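Local coordinates for protein 2-oxoglutarate carboxylase small subunit (Hydrogenobacter thermophilus, PDB 7KCT) that belongs to the biotin carboxylase family of ATP-grasp proteins and binds adenosine-5'-diphosphate and a magnesium ion, at residues G160-L165 against I178-E183; D123-K128 against K166-G171; C237-R242 against G442-R447; T281-A286 against F294-T299. One frame throughout, in Å; residues are numbered along the deposited sequence.

Interaction 1: residues G160-L165 against I178-E183; sequences GYPVLL and ICRNEE. With ADP (adenosine-5'-diphosphate), chain C.
Y161 and P162 are joined by a cis peptide bond, and both pack against the chain where it leaves strand 176-179. The Y161 ring lies along the backbone of residues 179-182. Its CE2 is 3.3 Å from N181 C, and C179 O sits at the ring edge, near its plane. The tyrosine CG is anti to its own carbonyl carbon (chi1 -68°), which swings the ring out toward the start of helix 182-200. Its hydroxyl ends over E182 and gives a hydrogen bond to a water, with OH 2.5 Å from the water oxygen. That water donates in turn to E182 OE2. Beyond the proline the two strands pair as an antiparallel hairpin. V163 and C179 form the hydrogen-bonded pair: V163 N to C179 O is 3.0 Å and nearly straight at 173°, and C179 N to V163 O is 2.9 Å. L164 and I178 form the next, non-hydrogen-bonded pair. Here L164 CD1 presses on I178 CG1 at 3.5 Å, a tight carbon contact, while the other methyl, CD2, lies 3.3 Å from C5 of the ADP adenine. On the face of V163 and C179, the sulfur of C179 is 3.8 Å from L165 CD1. L185 of helix 182-200 also touches Y161, L165 and C179. R180 CG and NH1 pass beside the P162 ring, and the guanidinium goes on to a salt bridge with E212. Thus the backbone bonds set the register, L164 packs on I178 with one methyl and on the adenine with the other, and the tyrosine hydroxyl reaches the helix start through a water.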
# COMPACT_ATOMS: atom_id res chain seq x y z
N GLY A 160 -34.84 16.35 28.71
CA GLY A 160 -33.85 16.87 29.62
C GLY A 160 -32.65 17.49 28.91
O GLY A 160 -32.07 16.86 28.05
N TYR A 161 -32.25 18.70 29.26
CA TYR A 161 -31.04 19.30 28.71
C TYR A 161 -29.80 18.57 29.23
O TYR A 161 -29.82 17.98 30.33
CB TYR A 161 -30.97 20.78 29.04
CG TYR A 161 -32.02 21.62 28.33
CD1 TYR A 161 -33.32 21.68 28.82
CD2 TYR A 161 -31.73 22.33 27.19
CE1 TYR A 161 -34.30 22.45 28.19
CE2 TYR A 161 -32.70 23.09 26.54
CZ TYR A 161 -33.98 23.15 27.06
OH TYR A 161 -34.93 23.89 26.42
N PRO A 162 -28.70 18.58 28.46
CA PRO A 162 -28.59 19.20 27.13
C PRO A 162 -29.27 18.40 26.00
O PRO A 162 -29.44 17.20 26.16
CB PRO A 162 -27.08 19.28 26.90
CG PRO A 162 -26.52 18.10 27.67
CD PRO A 162 -27.42 18.00 28.91
N VAL A 163 -29.68 19.07 24.93
CA VAL A 163 -30.27 18.42 23.77
C VAL A 163 -29.57 18.95 22.52
O VAL A 163 -28.84 19.94 22.56
CB VAL A 163 -31.79 18.66 23.64
CG1 VAL A 163 -32.52 18.20 24.87
CG2 VAL A 163 -32.10 20.12 23.33
N LEU A 164 -29.84 18.28 21.40
CA LEU A 164 -29.24 18.57 20.10
C LEU A 164 -30.35 18.73 19.06
O LEU A 164 -31.20 17.85 18.91
CB LEU A 164 -28.32 17.43 19.69
CG LEU A 164 -27.33 17.63 18.55
CD1 LEU A 164 -26.37 18.72 18.93
CD2 LEU A 164 -26.63 16.36 18.36
N LEU A 165 -30.35 19.86 18.36
CA LEU A 165 -31.14 19.99 17.15
C LEU A 165 -30.36 19.47 15.94
O LEU A 165 -29.13 19.65 15.84
CB LEU A 165 -31.54 21.44 16.95
CG LEU A 165 -32.34 22.12 18.05
CD1 LEU A 165 -32.39 23.60 17.74
CD2 LEU A 165 -33.73 21.49 18.10
N ILE A 178 -25.94 22.26 19.46
CA ILE A 178 -26.10 21.88 20.86
C ILE A 178 -26.86 22.98 21.60
O ILE A 178 -26.55 24.16 21.43
CB ILE A 178 -24.73 21.64 21.51
CG1 ILE A 178 -24.02 20.48 20.82
CG2 ILE A 178 -24.88 21.35 22.99
CD1 ILE A 178 -22.48 20.46 21.03
N CYS A 179 -27.81 22.61 22.46
CA CYS A 179 -28.60 23.59 23.22
C CYS A 179 -28.63 23.15 24.68
O CYS A 179 -29.14 22.07 24.98
CB CYS A 179 -30.03 23.73 22.66
SG CYS A 179 -30.18 23.80 20.84
N ARG A 180 -28.08 23.97 25.57
CA ARG A 180 -27.93 23.60 26.97
C ARG A 180 -28.97 24.26 27.88
O ARG A 180 -29.03 23.95 29.07
CB ARG A 180 -26.51 23.91 27.43
CG ARG A 180 -25.48 22.99 26.73
CD ARG A 180 -24.10 23.12 27.28
NE ARG A 180 -23.09 22.41 26.50
CZ ARG A 180 -22.74 21.16 26.71
NH1 ARG A 180 -23.33 20.47 27.67
NH2 ARG A 180 -21.79 20.61 25.97
N ASN A 181 -29.81 25.12 27.32
CA ASN A 181 -30.91 25.72 28.05
C ASN A 181 -31.90 26.23 27.02
O ASN A 181 -31.63 26.24 25.82
CB ASN A 181 -30.44 26.86 28.96
CG ASN A 181 -29.66 27.90 28.21
OD1 ASN A 181 -30.16 28.53 27.28
ND2 ASN A 181 -28.40 28.06 28.59
N GLU A 182 -33.06 26.68 27.52
CA GLU A 182 -34.13 27.10 26.63
C GLU A 182 -33.74 28.34 25.85
O GLU A 182 -34.19 28.54 24.71
CB GLU A 182 -35.42 27.36 27.42
CG GLU A 182 -36.60 27.53 26.49
CD GLU A 182 -37.94 27.38 27.15
OE1 GLU A 182 -38.69 28.38 27.18
OE2 GLU A 182 -38.29 26.27 27.60
N GLU A 183 -32.91 29.20 26.44
CA GLU A 183 -32.45 30.37 25.69
C GLU A 183 -31.67 29.95 24.45
O GLU A 183 -31.85 30.54 23.38
CB GLU A 183 -31.61 31.28 26.61
PB ADP C . -24.38 14.05 9.50
O1B ADP C . -24.07 15.45 9.13
O2B ADP C . -23.38 12.94 9.73
O3B ADP C . -25.67 13.51 8.92
PA ADP C . -24.96 12.88 11.99
O1A ADP C . -24.23 11.61 11.78
O2A ADP C . -26.28 12.81 12.75
O3A ADP C . -25.01 14.23 11.21
O5' ADP C . -23.98 13.40 13.51
C5' ADP C . -22.90 14.36 13.21
C4' ADP C . -21.96 14.17 14.33
O4' ADP C . -22.54 14.95 15.40
C3' ADP C . -21.87 12.76 14.79
O3' ADP C . -20.72 12.12 14.23
C2' ADP C . -21.55 13.03 16.26
O2' ADP C . -20.18 13.54 16.45
C1' ADP C . -22.42 14.21 16.61
N9 ADP C . -23.74 13.78 17.11
C8 ADP C . -24.88 13.38 16.40
N7 ADP C . -25.91 13.09 17.25
C5 ADP C . -25.39 13.29 18.53
C6 ADP C . -25.96 13.15 19.82
N6 ADP C . -27.25 12.74 19.95
N1 ADP C . -25.23 13.37 20.94
C2 ADP C . -23.96 13.79 20.70
N3 ADP C . -23.29 13.97 19.55
C4 ADP C . -24.06 13.71 18.46
O HOH W 1 -37.35 23.86 27.14

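Interaction 2: residues D123-K128 against K166-G171; sequences DKARSK and KASAGG. With ADP (adenosine-5'-diphosphate), chain C; BCT (bicarbonate ion), chain F.
S168 and D123 meet through a hydroxyl-carboxylate hydrogen bond, S168 OG to D123 OD2, at 2.7 Å. The hydroxyl comes from above the carboxylate plane, 54° out of it. S168 OG also accepts from A125 N at 3.0 Å, in a nearly straight bond of 171°. S168 OG lies anti to its backbone N (chi1 -157°), which brings it to the first turn of helix 124-133. The backbone adds a bond from K124 N to S168 O of 2.8 Å. D123 is also the N-cap of this helix: its OD1 takes R126 N at 2.8 Å, nearly along the C-O axis.

The charged contacts reach outward on two sides. K124 runs past S168 and bends at its last torsion. Its NZ makes weak hydrogen bonds to A167 O and to O3A of ADP. K166 NZ bonds ADP O2A at 2.7 Å and ADP N7 at 2.9 Å, and forms a salt bridge with E208. Away from the nucleotide, R126 holds the bicarbonate ion at its guanidinium edge, with NH1 2.6 Å from O2. R202 salt-bridges D123 OD2 and completes the bicarbonate pocket.

One serine hydroxyl thus ties the helix cap to the turn at residues 167-170. K124 and K166, which reach the phosphates from the two segments, probably offset part of the negative charge of the diphosphate.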
# COMPACT_ATOMS: atom_id res chain seq x y z
N ASP A 123 -34.40 10.51 5.56
CA ASP A 123 -34.80 11.44 6.59
C ASP A 123 -34.41 10.81 7.91
O ASP A 123 -34.76 9.65 8.16
CB ASP A 123 -36.30 11.71 6.49
CG ASP A 123 -36.82 12.51 7.64
OD1 ASP A 123 -37.15 11.89 8.68
OD2 ASP A 123 -36.89 13.77 7.53
N LYS A 124 -33.66 11.54 8.73
CA LYS A 124 -33.12 10.94 9.95
C LYS A 124 -34.23 10.54 10.92
O LYS A 124 -34.14 9.50 11.57
CB LYS A 124 -32.14 11.89 10.67
CG LYS A 124 -30.77 12.15 9.96
CD LYS A 124 -29.66 12.65 10.97
CE LYS A 124 -28.49 13.32 10.25
NZ LYS A 124 -28.27 14.77 10.64
N ALA A 125 -35.24 11.39 11.08
CA ALA A 125 -36.34 11.10 12.00
C ALA A 125 -37.04 9.80 11.63
O ALA A 125 -37.20 8.89 12.46
CB ALA A 125 -37.33 12.25 12.02
N ARG A 126 -37.50 9.70 10.39
CA ARG A 126 -38.06 8.43 9.93
C ARG A 126 -37.09 7.28 10.11
O ARG A 126 -37.49 6.19 10.52
CB ARG A 126 -38.49 8.56 8.47
CG ARG A 126 -38.99 7.29 7.83
CD ARG A 126 -39.67 7.61 6.54
NE ARG A 126 -38.81 8.16 5.48
CZ ARG A 126 -38.87 9.41 5.01
NH1 ARG A 126 -39.72 10.29 5.51
NH2 ARG A 126 -38.07 9.76 4.01
N SER A 127 -35.80 7.48 9.79
CA SER A 127 -34.85 6.36 9.93
C SER A 127 -34.77 5.84 11.37
O SER A 127 -34.59 4.63 11.58
CB SER A 127 -33.42 6.74 9.51
OG SER A 127 -33.40 7.63 8.41
N LYS A 128 -34.74 6.73 12.36
CA LYS A 128 -34.75 6.27 13.75
C LYS A 128 -36.00 5.44 14.07
O LYS A 128 -35.93 4.40 14.75
CB LYS A 128 -34.70 7.46 14.71
CG LYS A 128 -33.44 8.29 14.70
CD LYS A 128 -33.60 9.53 15.56
CE LYS A 128 -33.31 9.26 17.02
NZ LYS A 128 -33.53 10.50 17.82
N LYS A 166 -31.06 18.78 15.04
CA LYS A 166 -30.45 18.25 13.82
C LYS A 166 -31.40 18.44 12.64
O LYS A 166 -32.62 18.25 12.79
CB LYS A 166 -30.13 16.77 13.96
CG LYS A 166 -29.33 16.46 15.21
CD LYS A 166 -29.16 14.97 15.51
CE LYS A 166 -28.20 14.29 14.57
NZ LYS A 166 -27.79 12.93 15.04
N ALA A 167 -30.84 18.77 11.48
CA ALA A 167 -31.60 18.76 10.23
C ALA A 167 -31.96 17.32 9.89
O ALA A 167 -31.08 16.47 9.78
CB ALA A 167 -30.77 19.39 9.11
N SER A 168 -33.27 17.04 9.71
CA SER A 168 -33.65 15.67 9.39
C SER A 168 -33.22 15.28 7.98
O SER A 168 -33.04 14.10 7.68
CB SER A 168 -35.16 15.46 9.57
OG SER A 168 -35.42 14.07 9.78
N ALA A 169 -33.08 16.27 7.10
CA ALA A 169 -32.56 16.07 5.74
C ALA A 169 -31.05 16.25 5.64
O ALA A 169 -30.54 16.70 4.60
CB ALA A 169 -33.27 17.03 4.77
N GLY A 170 -30.31 15.86 6.69
CA GLY A 170 -28.95 16.31 6.89
C GLY A 170 -27.88 15.37 6.35
O GLY A 170 -28.12 14.20 6.08
N GLY A 171 -26.69 15.95 6.18
CA GLY A 171 -25.49 15.23 5.81
C GLY A 171 -24.30 16.13 6.00
O GLY A 171 -24.43 17.35 6.16
PB ADP C . -24.38 14.05 9.50
O1B ADP C . -24.07 15.45 9.13
O2B ADP C . -23.38 12.94 9.73
O3B ADP C . -25.67 13.51 8.92
PA ADP C . -24.96 12.88 11.99
O1A ADP C . -24.23 11.61 11.78
O2A ADP C . -26.28 12.81 12.75
O3A ADP C . -25.01 14.23 11.21
O5' ADP C . -23.98 13.40 13.51
C5' ADP C . -22.90 14.36 13.21
C4' ADP C . -21.96 14.17 14.33
O4' ADP C . -22.54 14.95 15.40
C3' ADP C . -21.87 12.76 14.79
O3' ADP C . -20.72 12.12 14.23
C2' ADP C . -21.55 13.03 16.26
O2' ADP C . -20.18 13.54 16.45
C1' ADP C . -22.42 14.21 16.61
N9 ADP C . -23.74 13.78 17.11
C8 ADP C . -24.88 13.38 16.40
N7 ADP C . -25.91 13.09 17.25
C5 ADP C . -25.39 13.29 18.53
C6 ADP C . -25.96 13.15 19.82
N6 ADP C . -27.25 12.74 19.95
N1 ADP C . -25.23 13.37 20.94
C2 ADP C . -23.96 13.79 20.70
N3 ADP C . -23.29 13.97 19.55
C4 ADP C . -24.06 13.71 18.46
C BCT F . -39.15 13.11 3.77
O1 BCT F . -38.64 12.61 2.74
O2 BCT F . -39.28 12.74 4.94
O3 BCT F . -39.64 14.45 3.53

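Interaction 3: residues C237-R242 against G442-R447; sequences CSIQRR and GKFTTR. With ADP (adenosine-5'-diphosphate), chain C.
Q240 and T446 line part of the ribose end of the ADP pocket, on segments 200 residues apart. The Q240 chain is extended beyond CG, and its amide faces both ribose hydroxyls. OE1 of Q240 accepts from O2' of ADP at 2.9 Å, and NE2 donates to O3' of ADP at 3.1 Å. NE2 of Q240 also donates to C237 O, 3.1 Å away and close to the amide plane, which helps fix the turn of the amide. T446 brings a methyl: its CG2 lies 3.6 Å from O2' of ADP and 4.0 Å from Q240 NE2.

Between the segments the contact is largely packing. S238 O meets T446 CA at 3.2 Å, a CA-H...O contact. A water links Q240 N to T446 O. I239 CD1 rests over one face of the F444 ring, 4.2 Å from CG, while S238 CB comes to the ring edge. The polar end of S238 turns to D236 and the backbone of H216.

The loop 442-447 follows the Schellman end of helix 437-441 and leads to helix 448-451. F444 also meets F439 of helix 437-441, I249 of strand 244-250 and, by a cation-pi contact, K215 of strand 215-223.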
# COMPACT_ATOMS: atom_id res chain seq x y z
N CYS A 237 -14.97 6.69 14.47
CA CYS A 237 -14.74 7.92 13.72
C CYS A 237 -14.97 9.15 14.60
O CYS A 237 -15.43 10.18 14.13
CB CYS A 237 -15.63 7.94 12.48
SG CYS A 237 -15.54 6.38 11.54
N SER A 238 -14.56 9.08 15.88
CA SER A 238 -14.89 10.15 16.82
C SER A 238 -14.11 11.43 16.55
O SER A 238 -14.66 12.53 16.73
CB SER A 238 -14.63 9.69 18.26
OG SER A 238 -15.43 8.57 18.53
N ILE A 239 -12.85 11.34 16.13
CA ILE A 239 -12.05 12.55 15.94
C ILE A 239 -12.60 13.36 14.77
O ILE A 239 -12.46 12.96 13.60
CB ILE A 239 -10.57 12.22 15.75
CG1 ILE A 239 -10.09 11.52 17.02
CG2 ILE A 239 -9.81 13.50 15.52
CD1 ILE A 239 -8.70 11.00 17.05
N GLN A 240 -13.11 14.56 15.08
CA GLN A 240 -13.90 15.32 14.14
C GLN A 240 -13.65 16.81 14.26
O GLN A 240 -13.24 17.32 15.29
CB GLN A 240 -15.41 15.08 14.36
CG GLN A 240 -15.85 13.69 14.12
CD GLN A 240 -17.32 13.46 14.48
OE1 GLN A 240 -18.11 14.40 14.57
NE2 GLN A 240 -17.67 12.20 14.68
N ARG A 241 -13.94 17.51 13.16
CA ARG A 241 -14.08 18.95 13.18
C ARG A 241 -15.25 19.29 12.27
O ARG A 241 -15.43 18.69 11.20
CB ARG A 241 -12.81 19.66 12.72
CG ARG A 241 -12.40 19.30 11.30
CD ARG A 241 -12.87 20.34 10.30
NE ARG A 241 -12.50 19.98 8.92
CZ ARG A 241 -13.34 19.50 8.01
NH1 ARG A 241 -12.89 19.22 6.79
NH2 ARG A 241 -14.63 19.32 8.29
N ARG A 242 -16.04 20.28 12.71
CA ARG A 242 -17.31 20.66 12.09
C ARG A 242 -18.22 19.45 11.94
O ARG A 242 -19.02 19.39 11.01
CB ARG A 242 -17.09 21.35 10.73
CG ARG A 242 -16.45 22.74 10.85
CD ARG A 242 -16.65 23.64 9.60
NE ARG A 242 -16.14 23.01 8.38
CZ ARG A 242 -14.89 23.10 7.94
NH1 ARG A 242 -13.97 23.80 8.60
NH2 ARG A 242 -14.54 22.47 6.82
N GLY A 442 -5.99 5.25 23.49
CA GLY A 442 -7.38 4.96 23.16
C GLY A 442 -8.40 5.94 23.66
O GLY A 442 -9.60 5.75 23.36
N LYS A 443 -7.97 6.97 24.40
CA LYS A 443 -8.87 7.89 25.08
C LYS A 443 -9.17 9.09 24.19
O LYS A 443 -8.55 10.15 24.28
CB LYS A 443 -8.26 8.26 26.43
CG LYS A 443 -7.69 7.02 27.21
CD LYS A 443 -6.84 7.47 28.43
CE LYS A 443 -6.70 6.32 29.50
NZ LYS A 443 -6.34 4.94 28.93
N PHE A 444 -10.16 8.92 23.31
CA PHE A 444 -10.65 10.03 22.51
C PHE A 444 -12.15 9.96 22.37
O PHE A 444 -12.72 8.87 22.23
CB PHE A 444 -9.98 10.08 21.10
CG PHE A 444 -9.85 8.74 20.43
CD1 PHE A 444 -8.73 7.96 20.63
CD2 PHE A 444 -10.86 8.24 19.60
CE1 PHE A 444 -8.58 6.73 20.01
CE2 PHE A 444 -10.72 6.99 18.97
CZ PHE A 444 -9.59 6.24 19.19
N THR A 445 -12.77 11.14 22.36
CA THR A 445 -14.19 11.33 22.12
C THR A 445 -14.36 12.32 20.97
O THR A 445 -13.40 12.85 20.42
CB THR A 445 -14.92 11.85 23.37
OG1 THR A 445 -14.68 13.25 23.51
CG2 THR A 445 -14.52 11.11 24.61
N THR A 446 -15.61 12.61 20.62
CA THR A 446 -15.85 13.58 19.55
C THR A 446 -15.42 14.99 19.91
O THR A 446 -15.29 15.83 19.00
CB THR A 446 -17.33 13.61 19.17
OG1 THR A 446 -18.11 13.98 20.31
CG2 THR A 446 -17.73 12.22 18.71
N ARG A 447 -15.17 15.25 21.19
CA ARG A 447 -14.66 16.51 21.73
C ARG A 447 -13.13 16.58 21.66
O ARG A 447 -12.54 17.59 22.05
CB ARG A 447 -15.09 16.67 23.20
CG ARG A 447 -16.59 16.36 23.50
CD ARG A 447 -17.55 17.12 22.58
NE ARG A 447 -17.29 18.56 22.55
CZ ARG A 447 -17.84 19.45 23.38
NH1 ARG A 447 -18.69 19.05 24.32
NH2 ARG A 447 -17.53 20.73 23.26
PB ADP C . -24.38 14.05 9.50
O1B ADP C . -24.07 15.45 9.13
O2B ADP C . -23.38 12.94 9.73
O3B ADP C . -25.67 13.51 8.92
PA ADP C . -24.96 12.88 11.99
O1A ADP C . -24.23 11.61 11.78
O2A ADP C . -26.28 12.81 12.75
O3A ADP C . -25.01 14.23 11.21
O5' ADP C . -23.98 13.40 13.51
C5' ADP C . -22.90 14.36 13.21
C4' ADP C . -21.96 14.17 14.33
O4' ADP C . -22.54 14.95 15.40
C3' ADP C . -21.87 12.76 14.79
O3' ADP C . -20.72 12.12 14.23
C2' ADP C . -21.55 13.03 16.26
O2' ADP C . -20.18 13.54 16.45
C1' ADP C . -22.42 14.21 16.61
N9 ADP C . -23.74 13.78 17.11
C8 ADP C . -24.88 13.38 16.40
N7 ADP C . -25.91 13.09 17.25
C5 ADP C . -25.39 13.29 18.53
C6 ADP C . -25.96 13.15 19.82
N6 ADP C . -27.25 12.74 19.95
N1 ADP C . -25.23 13.37 20.94
C2 ADP C . -23.96 13.79 20.70
N3 ADP C . -23.29 13.97 19.55
C4 ADP C . -24.06 13.71 18.46
O HOH W 2 -12.67 15.79 17.82

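Interaction 4: residues T281-A286 against F294-T299; sequences TMEFIA and FIEMNT. With MG (magnesium ion), chain E; ADP (adenosine-5'-diphosphate), chain C.
E283 and E296 lie side by side on the metal-binding face of an antiparallel strand pair. The tight part of the contact is the backbone and its apolar face. T281 and N298 bond both ways, and E283 N reaches E296 O at 2.7 Å. E283 O then accepts twice: from I295 N at 2.8 Å and, weakly, from E296 N. I295 and E296 thus both face E283, a classic beta bulge that shifts the register by one. On the face of M282, M297, F284 and F294, M282 CG meets M297 CE at 4.0 Å. The F284 and F294 side chains cross at about a right angle, and M282 CB comes to the F294 ring edge. The M282 sulfur makes an oblique Met-aromatic contact with that ring. I285 CG1 touches I295 CG2 at 3.7 Å, and both residues continue onto ADP.

The face of E283, E296 and N298 is polar and holds water. E283 OE2 and E296 OE2 bind the magnesium ion at 2.2 and 2.1 Å. E283 OE2 and E296 OE2 are only 2.6 Å apart, and the metal they share probably offsets their repulsion. ADP O2B and O1A and two waters complete the six ligands. N298 OD1 accepts from one of these waters at 2.7 Å, so it acts in the second shell. K245 salt-bridges E283 OE1, and Q302 bonds the same oxygen. Paired acidic residues on neighbouring strands, joined by magnesium to a nucleotide diphosphate, are typical of the ATP-grasp fold.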
# COMPACT_ATOMS: atom_id res chain seq x y z
N THR A 281 -23.93 1.98 5.73
CA THR A 281 -23.37 2.14 7.06
C THR A 281 -24.44 2.61 8.03
O THR A 281 -25.18 3.53 7.70
CB THR A 281 -22.20 3.16 7.05
OG1 THR A 281 -21.09 2.57 6.35
CG2 THR A 281 -21.82 3.54 8.49
N MET A 282 -24.46 2.04 9.24
CA MET A 282 -25.32 2.51 10.33
C MET A 282 -24.47 3.20 11.39
O MET A 282 -23.52 2.60 11.89
CB MET A 282 -26.09 1.35 10.91
CG MET A 282 -26.99 0.76 9.85
SD MET A 282 -28.14 -0.09 10.84
CE MET A 282 -28.57 -1.48 9.80
N GLU A 283 -24.77 4.47 11.68
CA GLU A 283 -23.93 5.23 12.59
C GLU A 283 -24.62 5.28 13.95
O GLU A 283 -25.85 5.48 14.01
CB GLU A 283 -23.68 6.63 12.04
CG GLU A 283 -23.06 6.63 10.61
CD GLU A 283 -22.54 7.99 10.14
OE1 GLU A 283 -21.47 8.01 9.49
OE2 GLU A 283 -23.20 9.04 10.35
N PHE A 284 -23.83 5.05 15.01
CA PHE A 284 -24.21 5.05 16.43
C PHE A 284 -23.39 6.09 17.20
O PHE A 284 -22.25 6.37 16.84
CB PHE A 284 -23.93 3.71 17.07
CG PHE A 284 -24.71 2.60 16.51
CD1 PHE A 284 -24.34 2.02 15.30
CD2 PHE A 284 -25.83 2.14 17.18
CE1 PHE A 284 -25.07 0.99 14.81
CE2 PHE A 284 -26.57 1.10 16.68
CZ PHE A 284 -26.20 0.54 15.50
N ILE A 285 -23.98 6.64 18.25
CA ILE A 285 -23.28 7.38 19.31
C ILE A 285 -23.14 6.43 20.50
O ILE A 285 -24.10 5.75 20.87
CB ILE A 285 -24.06 8.64 19.71
CG1 ILE A 285 -24.06 9.70 18.62
CG2 ILE A 285 -23.49 9.24 20.99
CD1 ILE A 285 -22.69 10.22 18.29
N ALA A 286 -21.98 6.40 21.13
CA ALA A 286 -21.75 5.56 22.29
C ALA A 286 -21.60 6.45 23.52
O ALA A 286 -20.83 7.42 23.50
CB ALA A 286 -20.50 4.70 22.11
N PHE A 294 -28.49 4.39 17.92
CA PHE A 294 -28.45 4.65 16.49
C PHE A 294 -28.79 6.09 16.25
O PHE A 294 -29.65 6.67 16.92
CB PHE A 294 -29.45 3.75 15.78
CG PHE A 294 -29.74 4.14 14.34
CD1 PHE A 294 -30.68 5.10 14.05
CD2 PHE A 294 -29.06 3.54 13.29
CE1 PHE A 294 -30.97 5.44 12.72
CE2 PHE A 294 -29.34 3.85 11.95
CZ PHE A 294 -30.28 4.81 11.66
N ILE A 295 -28.07 6.70 15.31
CA ILE A 295 -28.41 8.06 14.94
C ILE A 295 -28.71 8.26 13.45
O ILE A 295 -29.44 9.21 13.10
CB ILE A 295 -27.30 9.04 15.37
CG1 ILE A 295 -25.94 8.61 14.80
CG2 ILE A 295 -27.29 9.18 16.94
CD1 ILE A 295 -24.83 9.75 14.82
N GLU A 296 -28.13 7.45 12.56
CA GLU A 296 -28.40 7.70 11.14
C GLU A 296 -27.80 6.57 10.33
O GLU A 296 -26.92 5.86 10.80
CB GLU A 296 -27.86 9.06 10.63
CG GLU A 296 -26.40 9.08 10.17
CD GLU A 296 -26.06 10.20 9.16
OE1 GLU A 296 -26.97 10.93 8.71
OE2 GLU A 296 -24.86 10.34 8.83
N MET A 297 -28.31 6.39 9.12
CA MET A 297 -27.79 5.39 8.20
C MET A 297 -27.29 6.13 6.97
O MET A 297 -27.91 7.11 6.55
CB MET A 297 -28.85 4.37 7.78
CG MET A 297 -28.28 3.29 6.87
SD MET A 297 -29.35 1.89 6.46
CE MET A 297 -28.06 0.71 5.96
N ASN A 298 -26.18 5.71 6.39
CA ASN A 298 -25.69 6.27 5.13
C ASN A 298 -25.85 5.17 4.10
O ASN A 298 -25.25 4.11 4.25
CB ASN A 298 -24.22 6.71 5.21
CG ASN A 298 -24.02 8.02 5.97
OD1 ASN A 298 -22.98 8.22 6.61
ND2 ASN A 298 -24.96 8.93 5.86
N THR A 299 -26.69 5.39 3.09
CA THR A 299 -27.03 4.34 2.13
C THR A 299 -26.12 4.43 0.90
O THR A 299 -26.56 4.69 -0.22
CB THR A 299 -28.50 4.46 1.72
OG1 THR A 299 -28.73 5.75 1.17
CG2 THR A 299 -29.41 4.27 2.93
MG MG E . -23.23 11.15 9.79
PB ADP C . -24.38 14.05 9.50
O1B ADP C . -24.07 15.45 9.13
O2B ADP C . -23.38 12.94 9.73
O3B ADP C . -25.67 13.51 8.92
PA ADP C . -24.96 12.88 11.99
O1A ADP C . -24.23 11.61 11.78
O2A ADP C . -26.28 12.81 12.75
O3A ADP C . -25.01 14.23 11.21
O5' ADP C . -23.98 13.40 13.51
C5' ADP C . -22.90 14.36 13.21
C4' ADP C . -21.96 14.17 14.33
O4' ADP C . -22.54 14.95 15.40
C3' ADP C . -21.87 12.76 14.79
O3' ADP C . -20.72 12.12 14.23
C2' ADP C . -21.55 13.03 16.26
O2' ADP C . -20.18 13.54 16.45
C1' ADP C . -22.42 14.21 16.61
N9 ADP C . -23.74 13.78 17.11
C8 ADP C . -24.88 13.38 16.40
N7 ADP C . -25.91 13.09 17.25
C5 ADP C . -25.39 13.29 18.53
C6 ADP C . -25.96 13.15 19.82
N6 ADP C . -27.25 12.74 19.95
N1 ADP C . -25.23 13.37 20.94
C2 ADP C . -23.96 13.79 20.70
N3 ADP C . -23.29 13.97 19.55
C4 ADP C . -24.06 13.71 18.46
O HOH W 3 -22.16 10.55 7.75
O HOH W 4 -21.42 11.45 10.40

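Overall arrangement
Interactions 1, 2 and 4 lie within the ATP-grasp domain, while interaction 3 joins it to the biotin carboxylase C-terminal domain. All four touch the same ADP. Interactions 1 and 2 share strand 163-167, with centres 18 Å apart, and their segments alternate along the chain. Interactions 2 and 4 are closest, at 11 Å between centres, and touch where K124 meets E296 and K166 meets I295. Interaction 3 comes after interactions 1 and 2, and interaction 4 falls between its two segments. Interactions 1 and 3 meet where R180 and R447 lie close, both paired with E212, R447 only weakly. The nucleotide is thus held between two antiparallel sheets, and the C-terminal region closes in at its ribose.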